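Local coordinates for protein nitroalkane oxidase (Podospora anserina, PDB 3MKH) that oxidises primary and secondary nitroalkanes, longer chains preferred, to aldehydes or ketones with FAD and molecular oxygen, releasing nitrite and hydrogen peroxide, at residues S131-S135 / A266-F270. Residues are numbered along the deposited sequence; the frame is centred on the assembly and turned at random.
With FAD (flavin-adenine dinucleotide), chain E.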
ATOM      1  N   SER A 131       1.713 -13.780 -34.895  1.00 19.14           N
ATOM      2  CA  SER A 131       2.260 -13.946 -33.554  1.00 19.64           C
ATOM      3  C   SER A 131       3.623 -13.286 -33.458  1.00 21.01           C
ATOM      4  O   SER A 131       4.425 -13.388 -34.380  1.00 21.39           O
ATOM      5  CB  SER A 131       2.397 -15.436 -33.224  1.00 19.70           C
ATOM      6  OG  SER A 131       2.831 -15.629 -31.889  1.00 22.66           O
ATOM      7  N   LEU A 132       3.870 -12.587 -32.352  1.00 19.38           N
ATOM      8  CA  LEU A 132       5.211 -12.095 -32.043  1.00 21.48           C
ATOM      9  C   LEU A 132       5.839 -13.136 -31.125  1.00 21.12           C
ATOM     10  O   LEU A 132       5.434 -13.314 -29.960  1.00 19.59           O
ATOM     11  CB  LEU A 132       5.158 -10.704 -31.396  1.00 22.15           C
ATOM     12  CG  LEU A 132       6.446 -10.072 -30.827  1.00 30.30           C
ATOM     13  CD1 LEU A 132       7.659 -10.366 -31.670  1.00 27.95           C
ATOM     14  CD2 LEU A 132       6.277  -8.569 -30.669  1.00 30.46           C
ATOM     15  N   VAL A 133       6.781 -13.882 -31.681  1.00 20.83           N
ATOM     16  CA  VAL A 133       7.279 -15.079 -31.029  1.00 21.43           C
ATOM     17  C   VAL A 133       8.617 -14.754 -30.389  1.00 23.21           C
ATOM     18  O   VAL A 133       9.677 -14.911 -30.996  1.00 22.65           O
ATOM     19  CB  VAL A 133       7.409 -16.242 -32.008  1.00 21.96           C
ATOM     20  CG1 VAL A 133       7.753 -17.535 -31.257  1.00 21.26           C
ATOM     21  CG2 VAL A 133       6.113 -16.407 -32.800  1.00 20.93           C
ATOM     22  N   PHE A 134       8.528 -14.281 -29.150  1.00 23.78           N
ATOM     23  CA  PHE A 134       9.646 -13.739 -28.401  1.00 24.56           C
ATOM     24  C   PHE A 134       9.974 -14.648 -27.219  1.00 26.20           C
ATOM     25  O   PHE A 134      11.113 -15.098 -27.061  1.00 22.42           O
ATOM     26  CB  PHE A 134       9.238 -12.358 -27.884  1.00 22.62           C
ATOM     27  CG  PHE A 134      10.337 -11.605 -27.182  1.00 30.49           C
ATOM     28  CD1 PHE A 134      10.530 -11.744 -25.819  1.00 32.63           C
ATOM     29  CD2 PHE A 134      11.150 -10.721 -27.876  1.00 29.38           C
ATOM     30  CE1 PHE A 134      11.535 -11.035 -25.168  1.00 32.43           C
ATOM     31  CE2 PHE A 134      12.149 -10.012 -27.228  1.00 26.91           C
ATOM     32  CZ  PHE A 134      12.343 -10.171 -25.880  1.00 29.33           C
ATOM     33  N   SER A 135       8.964 -14.909 -26.388  1.00 21.36           N
ATOM     34  CA  SER A 135       9.170 -15.585 -25.111  1.00 21.57           C
ATOM     35  C   SER A 135       9.578 -17.052 -25.227  1.00 20.58           C
ATOM     36  O   SER A 135       9.258 -17.730 -26.210  1.00 18.06           O
ATOM     37  CB  SER A 135       7.920 -15.457 -24.232  1.00 23.47           C
ATOM     38  OG  SER A 135       7.645 -14.095 -23.950  1.00 24.29           O
ATOM     39  N   ALA A 266      11.839  -5.224 -31.646  1.00 24.25           N
ATOM     40  CA  ALA A 266      10.980  -5.973 -30.709  1.00 27.04           C
ATOM     41  C   ALA A 266      10.532  -5.079 -29.550  1.00 26.35           C
ATOM     42  O   ALA A 266       9.354  -5.047 -29.177  1.00 27.69           O
ATOM     43  CB  ALA A 266      11.693  -7.210 -30.187  1.00 26.55           C
ATOM     44  N   PHE A 267      11.478  -4.347 -28.982  1.00 27.71           N
ATOM     45  CA  PHE A 267      11.174  -3.469 -27.868  1.00 27.92           C
ATOM     46  C   PHE A 267      10.344  -2.288 -28.335  1.00 25.53           C
ATOM     47  O   PHE A 267       9.591  -1.724 -27.561  1.00 29.82           O
ATOM     48  CB  PHE A 267      12.456  -3.022 -27.155  1.00 29.06           C
ATOM     49  CG  PHE A 267      13.096  -4.119 -26.347  1.00 36.79           C
ATOM     50  CD1 PHE A 267      12.330  -4.914 -25.521  1.00 35.81           C
ATOM     51  CD2 PHE A 267      14.456  -4.354 -26.412  1.00 41.77           C
ATOM     52  CE1 PHE A 267      12.900  -5.939 -24.767  1.00 40.59           C
ATOM     53  CE2 PHE A 267      15.032  -5.371 -25.668  1.00 44.38           C
ATOM     54  CZ  PHE A 267      14.248  -6.166 -24.844  1.00 41.28           C
ATOM     55  N   GLY A 268      10.482  -1.918 -29.603  1.00 28.04           N
ATOM     56  CA  GLY A 268       9.631  -0.891 -30.171  1.00 27.08           C
ATOM     57  C   GLY A 268       8.198  -1.385 -30.188  1.00 24.87           C
ATOM     58  O   GLY A 268       7.265  -0.655 -29.838  1.00 25.84           O
ATOM     59  N   ALA A 269       8.016  -2.630 -30.614  1.00 22.91           N
ATOM     60  CA  ALA A 269       6.695  -3.237 -30.606  1.00 24.72           C
ATOM     61  C   ALA A 269       6.148  -3.239 -29.170  1.00 24.46           C
ATOM     62  O   ALA A 269       4.985  -2.898 -28.943  1.00 24.69           O
ATOM     63  CB  ALA A 269       6.759  -4.652 -31.166  1.00 23.97           C
ATOM     64  N   PHE A 270       6.996  -3.583 -28.199  1.00 26.22           N
ATOM     65  CA  PHE A 270       6.548  -3.647 -26.810  1.00 23.77           C
ATOM     66  C   PHE A 270       6.306  -2.277 -26.180  1.00 25.68           C
ATOM     67  O   PHE A 270       5.626  -2.186 -25.159  1.00 24.00           O
ATOM     68  CB  PHE A 270       7.501  -4.464 -25.938  1.00 29.44           C
ATOM     69  CG  PHE A 270       7.518  -5.938 -26.264  1.00 29.98           C
ATOM     70  CD1 PHE A 270       6.354  -6.689 -26.223  1.00 38.64           C
ATOM     71  CD2 PHE A 270       8.703  -6.571 -26.580  1.00 33.94           C
ATOM     72  CE1 PHE A 270       6.373  -8.051 -26.515  1.00 40.52           C
ATOM     73  CE2 PHE A 270       8.736  -7.927 -26.870  1.00 35.76           C
ATOM     74  CZ  PHE A 270       7.570  -8.669 -26.842  1.00 36.06           C
TER
HETATM   75  PA  FAD E 500      11.026 -13.828 -17.130  0.84 26.80           P
HETATM   76  O1A FAD E 500      12.307 -13.932 -17.826  0.84 24.28           O
HETATM   77  O2A FAD E 500      10.130 -14.986 -17.110  0.84 25.49           O
HETATM   78  O5B FAD E 500      11.314 -13.367 -15.618  0.84 26.55           O
HETATM   79  C5B FAD E 500      10.539 -13.875 -14.534  0.84 22.17           C
HETATM   80  C4B FAD E 500      10.755 -13.092 -13.225  0.84 25.30           C
HETATM   81  O4B FAD E 500      12.120 -13.239 -12.812  0.84 28.20           O
HETATM   82  C3B FAD E 500      10.547 -11.593 -13.424  0.84 24.71           C
HETATM   83  O3B FAD E 500       9.181 -11.255 -13.177  0.84 25.08           O
HETATM   84  C2B FAD E 500      11.425 -10.996 -12.339  0.84 23.39           C
HETATM   85  O2B FAD E 500      10.714 -10.943 -11.107  0.84 21.93           O
HETATM   86  C1B FAD E 500      12.580 -11.993 -12.230  0.84 27.58           C
HETATM   87  N9A FAD E 500      13.736 -11.463 -13.005  0.84 27.69           N
HETATM   88  C8A FAD E 500      14.303 -12.037 -14.062  0.84 27.11           C
HETATM   89  N7A FAD E 500      15.302 -11.283 -14.502  0.84 27.62           N
HETATM   90  C5A FAD E 500      15.375 -10.215 -13.717  0.84 31.34           C
HETATM   91  C6A FAD E 500      16.206  -9.104 -13.682  0.84 33.19           C
HETATM   92  N6A FAD E 500      17.174  -8.955 -14.576  0.84 33.10           N
HETATM   93  N1A FAD E 500      16.016  -8.184 -12.730  0.84 27.38           N
HETATM   94  C2A FAD E 500      15.054  -8.325 -11.835  0.84 30.69           C
HETATM   95  N3A FAD E 500      14.247  -9.372 -11.839  0.84 28.15           N
HETATM   96  C4A FAD E 500      14.381 -10.329 -12.764  0.84 29.44           C
HETATM   97  N1  FAD E 500       5.141 -13.657 -25.267  0.84 24.46           N
HETATM   98  C2  FAD E 500       5.418 -13.425 -26.608  0.84 23.17           C
HETATM   99  O2  FAD E 500       6.563 -13.553 -27.018  0.84 26.13           O
HETATM  100  N3  FAD E 500       4.400 -13.042 -27.476  0.84 24.14           N
HETATM  101  C4  FAD E 500       3.094 -12.898 -27.015  0.84 25.05           C
HETATM  102  O4  FAD E 500       2.203 -12.565 -27.792  0.84 21.80           O
HETATM  103  C4X FAD E 500       2.818 -13.132 -25.674  0.84 25.86           C
HETATM  104  N5  FAD E 500       1.520 -12.990 -25.175  0.84 25.03           N
HETATM  105  C5X FAD E 500       1.202 -13.554 -23.936  0.84 22.33           C
HETATM  106  C6  FAD E 500      -0.124 -13.738 -23.553  0.84 21.03           C
HETATM  107  C7  FAD E 500      -0.422 -14.306 -22.320  0.84 22.18           C
HETATM  108  C7M FAD E 500      -1.871 -14.517 -21.891  0.84 22.87           C
HETATM  109  C8  FAD E 500       0.608 -14.685 -21.469  0.84 25.84           C
HETATM  110  C8M FAD E 500       0.293 -15.311 -20.111  0.84 22.00           C
HETATM  111  C9  FAD E 500       1.927 -14.493 -21.850  0.84 24.46           C
HETATM  112  C9A FAD E 500       2.226 -13.931 -23.081  0.84 21.82           C
HETATM  113  N10 FAD E 500       3.552 -13.743 -23.468  0.84 27.04           N
HETATM  114  C10 FAD E 500       3.839 -13.509 -24.807  0.84 28.96           C
HETATM  115  C1' FAD E 500       4.651 -13.774 -22.473  0.84 27.62           C
HETATM  116  C2' FAD E 500       4.850 -12.398 -21.835  0.84 26.53           C
HETATM  117  O2' FAD E 500       5.248 -11.456 -22.825  0.84 26.24           O
HETATM  118  C3' FAD E 500       5.870 -12.411 -20.685  0.84 27.34           C
HETATM  119  O3' FAD E 500       5.819 -11.152 -20.030  0.84 26.31           O
HETATM  120  C4' FAD E 500       7.316 -12.655 -21.142  0.84 27.45           C
HETATM  121  O4' FAD E 500       7.541 -14.042 -21.350  0.84 25.42           O
HETATM  122  C5' FAD E 500       8.303 -12.149 -20.083  0.84 27.32           C
HETATM  123  O5' FAD E 500       8.028 -12.717 -18.802  0.84 27.73           O
HETATM  124  P   FAD E 500       8.721 -12.143 -17.486  0.84 28.69           P
HETATM  125  O1P FAD E 500       8.639 -10.678 -17.530  0.84 26.69           O
HETATM  126  O2P FAD E 500       8.182 -12.844 -16.322  0.84 26.46           O
HETATM  127  O3P FAD E 500      10.262 -12.550 -17.737  0.84 27.68           O
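In this enzyme of the acyl-CoA dehydrogenase fold, the end of strand 130-133 in the beta-domain and the loop after it, which bind the flavin, pack on helix 262-298 of the C-terminal helical domain, with Phe134 meeting Phe270 ring against ring. The two rings make a T-shaped pair, centroids 5.2 Å apart and planes at 85°: the edge of Phe270 points at a face of Phe134, bringing Phe270 CE2 to 3.8 Å from Phe134 CD2, toward the rim of that face. With CG anti to its backbone N (chi1 -175°), Phe134 sends its ring to the helix. Ala266, one helical turn before Phe270, presents only a methyl, which lets the Phe134 ring lie close, CE2 4.1 Å from Ala266 CB, and Phe267 adds a looser contact. Leu132 sets one methyl, CD2, in the angle between two neighbours, 4.0 Å from both Ala269 CB and Phe270 CZ, a fit suited to a branched apolar side chain. Phe270 also lies beside Asp399, the probable proton acceptor.

No hydrogen bond joins the segments; polar atoms of 131-135 instead bind the pyrimidine end of the isoalloxazine. FAD N3 donates to Leu132 O, and FAD O2 accepts from the backbone N atoms of both Phe134 and Ser135, donors that would probably stabilise negative charge on the reduced flavin. The small hydroxyl of Ser135 bridges ring and ribityl chain: OG donates to FAD N1 at 2.9 Å and accepts from FAD O4' at 2.6 Å.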